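Local coordinates for protein yersinopine dehydrogenase (Yersinia pestis, PDB 6C4M) that catalyses the NADPH-dependent reductive condensation of pyruvate with an amino-acid-derived intermediate, the last step in making the metallophore yersinopine, at residues F209-G220 with H237-L247. Sequence-based numbering, arbitrary orientation.
Sequences FKQRIYLANQWG and HHIDTLPCSNL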
loop_
_atom_site.group_PDB
_atom_site.type_symbol
_atom_site.label_atom_id
_atom_site.label_comp_id
_atom_site.label_asym_id
_atom_site.label_seq_id
_atom_site.Cartn_x
_atom_site.Cartn_y
_atom_site.Cartn_z
ATOM N N PHE A 209 -0.598 -11.996 23.333
ATOM C CA PHE A 209 0.400 -13.051 23.435
ATOM C C PHE A 209 0.736 -13.572 22.040
ATOM O O PHE A 209 -0.114 -13.578 21.145
ATOM C CB PHE A 209 -0.099 -14.194 24.336
ATOM C CG PHE A 209 -0.245 -13.793 25.785
ATOM C CD1 PHE A 209 0.871 -13.606 26.578
ATOM C CD2 PHE A 209 -1.492 -13.572 26.334
ATOM C CE1 PHE A 209 0.739 -13.221 27.897
ATOM C CE2 PHE A 209 -1.636 -13.188 27.639
ATOM C CZ PHE A 209 -0.520 -13.014 28.434
ATOM N N LYS A 210 1.986 -13.997 21.855
ATOM C CA LYS A 210 2.392 -14.594 20.590
ATOM C C LYS A 210 1.737 -15.965 20.428
ATOM O O LYS A 210 1.336 -16.597 21.403
ATOM C CB LYS A 210 3.914 -14.740 20.514
ATOM C CG LYS A 210 4.729 -13.425 20.596
ATOM C CD LYS A 210 4.640 -12.562 19.389
ATOM C CE LYS A 210 5.488 -11.302 19.612
ATOM N NZ LYS A 210 5.223 -10.236 18.559
ATOM N N GLN A 211 1.654 -16.446 19.179
ATOM C CA GLN A 211 1.061 -17.768 18.954
ATOM C C GLN A 211 2.077 -18.894 19.131
ATOM O O GLN A 211 1.713 -19.984 19.600
ATOM C CB GLN A 211 0.404 -17.860 17.572
ATOM C CG GLN A 211 1.261 -17.437 16.394
ATOM C CD GLN A 211 0.463 -17.368 15.076
ATOM O OE1 GLN A 211 0.505 -16.364 14.359
ATOM N NE2 GLN A 211 -0.247 -18.441 14.757
ATOM N N ARG A 212 3.340 -18.679 18.759
ATOM C CA ARG A 212 4.354 -19.672 19.071
ATOM C C ARG A 212 5.712 -19.018 19.293
ATOM O O ARG A 212 5.984 -17.898 18.843
ATOM C CB ARG A 212 4.441 -20.760 17.989
ATOM C CG ARG A 212 4.884 -20.358 16.602
ATOM C CD ARG A 212 4.633 -21.565 15.649
ATOM N NE ARG A 212 3.266 -21.565 15.125
ATOM C CZ ARG A 212 2.272 -22.371 15.481
ATOM N NH1 ARG A 212 2.439 -23.343 16.378
ATOM N NH2 ARG A 212 1.083 -22.210 14.908
ATOM N N ILE A 213 6.543 -19.748 20.032
ATOM C CA ILE A 213 7.922 -19.402 20.317
ATOM C C ILE A 213 8.762 -20.615 19.974
ATOM O O ILE A 213 8.367 -21.756 20.245
ATOM C CB ILE A 213 8.113 -19.018 21.797
ATOM C CG1 ILE A 213 7.289 -17.778 22.168
ATOM C CG2 ILE A 213 9.553 -18.798 22.096
ATOM C CD1 ILE A 213 7.652 -16.517 21.390
ATOM N N TYR A 214 9.917 -20.376 19.385
ATOM C CA TYR A 214 10.877 -21.425 19.094
ATOM C C TYR A 214 11.931 -21.402 20.190
ATOM O O TYR A 214 12.381 -20.330 20.589
ATOM C CB TYR A 214 11.532 -21.208 17.729
ATOM C CG TYR A 214 10.579 -21.314 16.575
ATOM C CD1 TYR A 214 9.847 -20.215 16.155
ATOM C CD2 TYR A 214 10.398 -22.518 15.903
ATOM C CE1 TYR A 214 8.956 -20.311 15.099
ATOM C CE2 TYR A 214 9.503 -22.620 14.841
ATOM C CZ TYR A 214 8.809 -21.502 14.439
ATOM O OH TYR A 214 7.919 -21.595 13.410
ATOM N N LEU A 215 12.308 -22.569 20.708
ATOM C CA LEU A 215 13.377 -22.556 21.685
ATOM C C LEU A 215 14.241 -23.800 21.550
ATOM O O LEU A 215 13.896 -24.754 20.849
ATOM C CB LEU A 215 12.817 -22.381 23.094
ATOM C CG LEU A 215 11.832 -23.407 23.656
ATOM C CD1 LEU A 215 12.487 -24.683 23.858
ATOM C CD2 LEU A 215 11.283 -22.919 24.992
ATOM N N ALA A 216 15.379 -23.771 22.249
ATOM C CA ALA A 216 16.335 -24.871 22.249
ATOM C C ALA A 216 17.326 -24.638 23.381
ATOM O O ALA A 216 17.506 -23.510 23.841
ATOM C CB ALA A 216 17.081 -24.966 20.908
ATOM N N ASN A 217 17.940 -25.726 23.853
ATOM C CA ASN A 217 19.137 -25.652 24.671
ATOM C C ASN A 217 20.315 -26.138 23.846
ATOM O O ASN A 217 20.167 -26.566 22.703
ATOM C CB ASN A 217 18.981 -26.466 25.951
ATOM C CG ASN A 217 18.751 -27.935 25.681
ATOM O OD1 ASN A 217 19.351 -28.519 24.777
ATOM N ND2 ASN A 217 17.892 -28.543 26.477
ATOM N N GLN A 218 21.500 -26.014 24.412
ATOM C CA GLN A 218 22.684 -26.297 23.627
ATOM C C GLN A 218 22.756 -27.749 23.188
ATOM O O GLN A 218 23.487 -28.054 22.242
ATOM C CB GLN A 218 23.945 -25.922 24.414
ATOM C CG GLN A 218 24.266 -26.764 25.671
ATOM C CD GLN A 218 23.729 -26.139 26.954
ATOM O OE1 GLN A 218 22.572 -25.739 27.037
ATOM N NE2 GLN A 218 24.591 -26.023 27.955
ATOM N N TRP A 219 22.044 -28.657 23.857
ATOM C CA TRP A 219 22.105 -30.067 23.493
ATOM C C TRP A 219 21.018 -30.468 22.494
ATOM O O TRP A 219 21.034 -31.600 22.002
ATOM C CB TRP A 219 22.021 -30.940 24.768
ATOM C CG TRP A 219 23.023 -30.522 25.830
ATOM C CD1 TRP A 219 24.384 -30.605 25.754
ATOM C CD2 TRP A 219 22.733 -29.944 27.109
ATOM N NE1 TRP A 219 24.956 -30.125 26.901
ATOM C CE2 TRP A 219 23.966 -29.695 27.743
ATOM C CE3 TRP A 219 21.549 -29.614 27.777
ATOM C CZ2 TRP A 219 24.056 -29.129 29.013
ATOM C CZ3 TRP A 219 21.633 -29.053 29.040
ATOM C CH2 TRP A 219 22.887 -28.810 29.648
ATOM N N GLY A 220 20.096 -29.569 22.157
ATOM C CA GLY A 220 18.941 -29.973 21.365
ATOM C C GLY A 220 18.030 -30.950 22.085
ATOM O O GLY A 220 17.240 -31.648 21.441
ATOM N N HIS A 237 -0.965 -19.256 28.477
ATOM C CA HIS A 237 -1.454 -18.242 27.552
ATOM C C HIS A 237 -1.647 -18.814 26.155
ATOM O O HIS A 237 -1.792 -18.060 25.188
ATOM C CB HIS A 237 -0.502 -17.043 27.528
ATOM C CG HIS A 237 -0.311 -16.415 28.869
ATOM N ND1 HIS A 237 -1.350 -15.840 29.573
ATOM C CD2 HIS A 237 0.783 -16.326 29.669
ATOM C CE1 HIS A 237 -0.896 -15.394 30.735
ATOM N NE2 HIS A 237 0.392 -15.685 30.822
ATOM N N HIS A 238 -1.676 -20.141 26.042
ATOM C CA HIS A 238 -1.949 -20.828 24.786
ATOM C C HIS A 238 -0.856 -20.585 23.770
ATOM O O HIS A 238 -1.088 -20.656 22.569
ATOM C CB HIS A 238 -3.309 -20.424 24.210
ATOM C CG HIS A 238 -4.437 -20.644 25.167
ATOM N ND1 HIS A 238 -4.358 -21.550 26.201
ATOM C CD2 HIS A 238 -5.652 -20.059 25.271
ATOM C CE1 HIS A 238 -5.484 -21.528 26.891
ATOM N NE2 HIS A 238 -6.284 -20.629 26.349
ATOM N N ILE A 239 0.343 -20.310 24.259
ATOM C CA ILE A 239 1.504 -20.110 23.414
ATOM C C ILE A 239 2.103 -21.476 23.126
ATOM O O ILE A 239 2.482 -22.206 24.051
ATOM C CB ILE A 239 2.526 -19.187 24.100
ATOM C CG1 ILE A 239 1.882 -17.835 24.414
ATOM C CG2 ILE A 239 3.777 -19.034 23.255
ATOM C CD1 ILE A 239 2.616 -17.087 25.515
ATOM N N ASP A 240 2.239 -21.810 21.854
ATOM C CA ASP A 240 2.913 -23.051 21.508
ATOM C C ASP A 240 4.418 -22.885 21.615
ATOM O O ASP A 240 4.969 -21.825 21.322
ATOM C CB ASP A 240 2.535 -23.490 20.096
ATOM C CG ASP A 240 1.087 -23.930 20.009
ATOM O OD1 ASP A 240 0.589 -24.471 21.023
ATOM O OD2 ASP A 240 0.458 -23.718 18.955
ATOM N N THR A 241 5.079 -23.955 22.026
ATOM C CA THR A 241 6.527 -23.998 22.105
ATOM C C THR A 241 7.040 -25.059 21.144
ATOM O O THR A 241 6.561 -26.196 21.144
ATOM C CB THR A 241 6.980 -24.297 23.528
ATOM O OG1 THR A 241 6.272 -25.449 24.031
ATOM C CG2 THR A 241 6.690 -23.092 24.401
ATOM N N LEU A 242 7.994 -24.680 20.320
ATOM C CA LEU A 242 8.507 -25.546 19.268
ATOM C C LEU A 242 10.003 -25.750 19.469
ATOM O O LEU A 242 10.790 -24.794 19.317
ATOM C CB LEU A 242 8.238 -24.944 17.904
ATOM C CG LEU A 242 6.897 -25.175 17.190
ATOM C CD1 LEU A 242 5.748 -24.526 17.938
ATOM C CD2 LEU A 242 6.970 -24.622 15.775
ATOM N N PRO A 243 10.440 -26.955 19.799
ATOM C CA PRO A 243 11.850 -27.189 20.114
ATOM C C PRO A 243 12.683 -27.349 18.859
ATOM O O PRO A 243 12.217 -27.879 17.853
ATOM C CB PRO A 243 11.804 -28.491 20.913
ATOM C CG PRO A 243 10.606 -29.202 20.352
ATOM C CD PRO A 243 9.605 -28.137 20.047
ATOM N N CYS A 244 13.935 -26.891 18.929
ATOM C CA CYS A 244 14.812 -26.865 17.768
ATOM C C CYS A 244 16.058 -27.694 18.041
ATOM O O CYS A 244 16.323 -28.080 19.176
ATOM C CB CYS A 244 15.172 -25.417 17.398
ATOM S SG CYS A 244 13.665 -24.426 17.068
ATOM N N SER A 245 16.847 -27.946 16.986
ATOM C CA SER A 245 17.970 -28.881 17.104
ATOM C C SER A 245 19.121 -28.277 17.889
ATOM O O SER A 245 19.946 -29.008 18.440
ATOM C CB SER A 245 18.494 -29.300 15.728
ATOM O OG SER A 245 17.467 -29.830 14.926
ATOM N N ASN A 246 19.229 -26.957 17.897
ATOM C CA ASN A 246 20.304 -26.276 18.589
ATOM C C ASN A 246 19.873 -24.833 18.806
ATOM O O ASN A 246 18.792 -24.413 18.373
ATOM C CB ASN A 246 21.619 -26.406 17.811
ATOM C CG ASN A 246 21.516 -25.905 16.396
ATOM O OD1 ASN A 246 21.270 -24.726 16.162
ATOM N ND2 ASN A 246 21.714 -26.805 15.433
ATOM N N LEU A 247 20.741 -24.074 19.471
ATOM C CA LEU A 247 20.406 -22.711 19.866
ATOM C C LEU A 247 20.172 -21.840 18.634
ATOM O O LEU A 247 19.161 -21.142 18.538
ATOM C CB LEU A 247 21.527 -22.127 20.741
ATOM C CG LEU A 247 21.669 -22.885 22.070
ATOM C CD1 LEU A 247 23.091 -22.771 22.655
ATOM C CD2 LEU A 247 20.593 -22.399 23.084
HETATM O O HOH W 1 23.478 -25.396 20.401
#
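The rings of Phe209 and His237 form an offset stack, centroids 3.8 Å apart and planes 14° from parallel. His237 ND1 lies over the rim of the phenyl face, 3.2 Å from Phe209 CZ, while His237 CB makes a CH-pi contact nearer the ring's middle. Two hydrogen bonds, ND1 to Thr83 and NE2 to Asp40, fix the rotation of the imidazole that lies against the phenyl face. The Phe209 side chain is about 6 Å from that of Thr172, which binds NADP(+). Ile239 adds apolar contacts next to the stack: its CD1 meets Phe209 CD1, and its CG2 runs beside Ile213 CG1, 3.9 Å away.

Beyond this, strands 212-217 and 240-243 pair in parallel. Five backbone hydrogen bonds zip them together from Gln211 O to Cys244 N; Ile213 and Leu215 each use both N and O.

Arg212, Tyr214, Asp240 and Leu242 share one face of the sheet. With chi1 at 65°, the Arg212 chain starts between its own N and carbonyl carbon and bends at chi3, bringing NH1 to Asp240 OD2 at 3.3 Å, a salt bridge whose hydrogen bond is weak. Leu242 CD1 sits at the guanidinium edge, and CD2 lies alongside the ring of Tyr214, 3.4 Å from Tyr214 CE2. The tyrosine ring also has Cys244 SG at its edge and Phe253 stacked on it, and its OH bonds to Asp328. On the other face Leu215 packs on Met227 and Leu230 of helix 225-235, the connection in this beta-alpha-beta unit.

At the far end, Leu247 CD2 touches Ala216 O at 3.4 Å, and one water joins Gln218 O to Leu247 N. Backbone bonds thus set the register, the stacked and doubly hydrogen-bonded His237 fixes the Phe209 end, and the ion pair, with its poor bond angle and exposed Asp240, probably adds only modestly to the pairing.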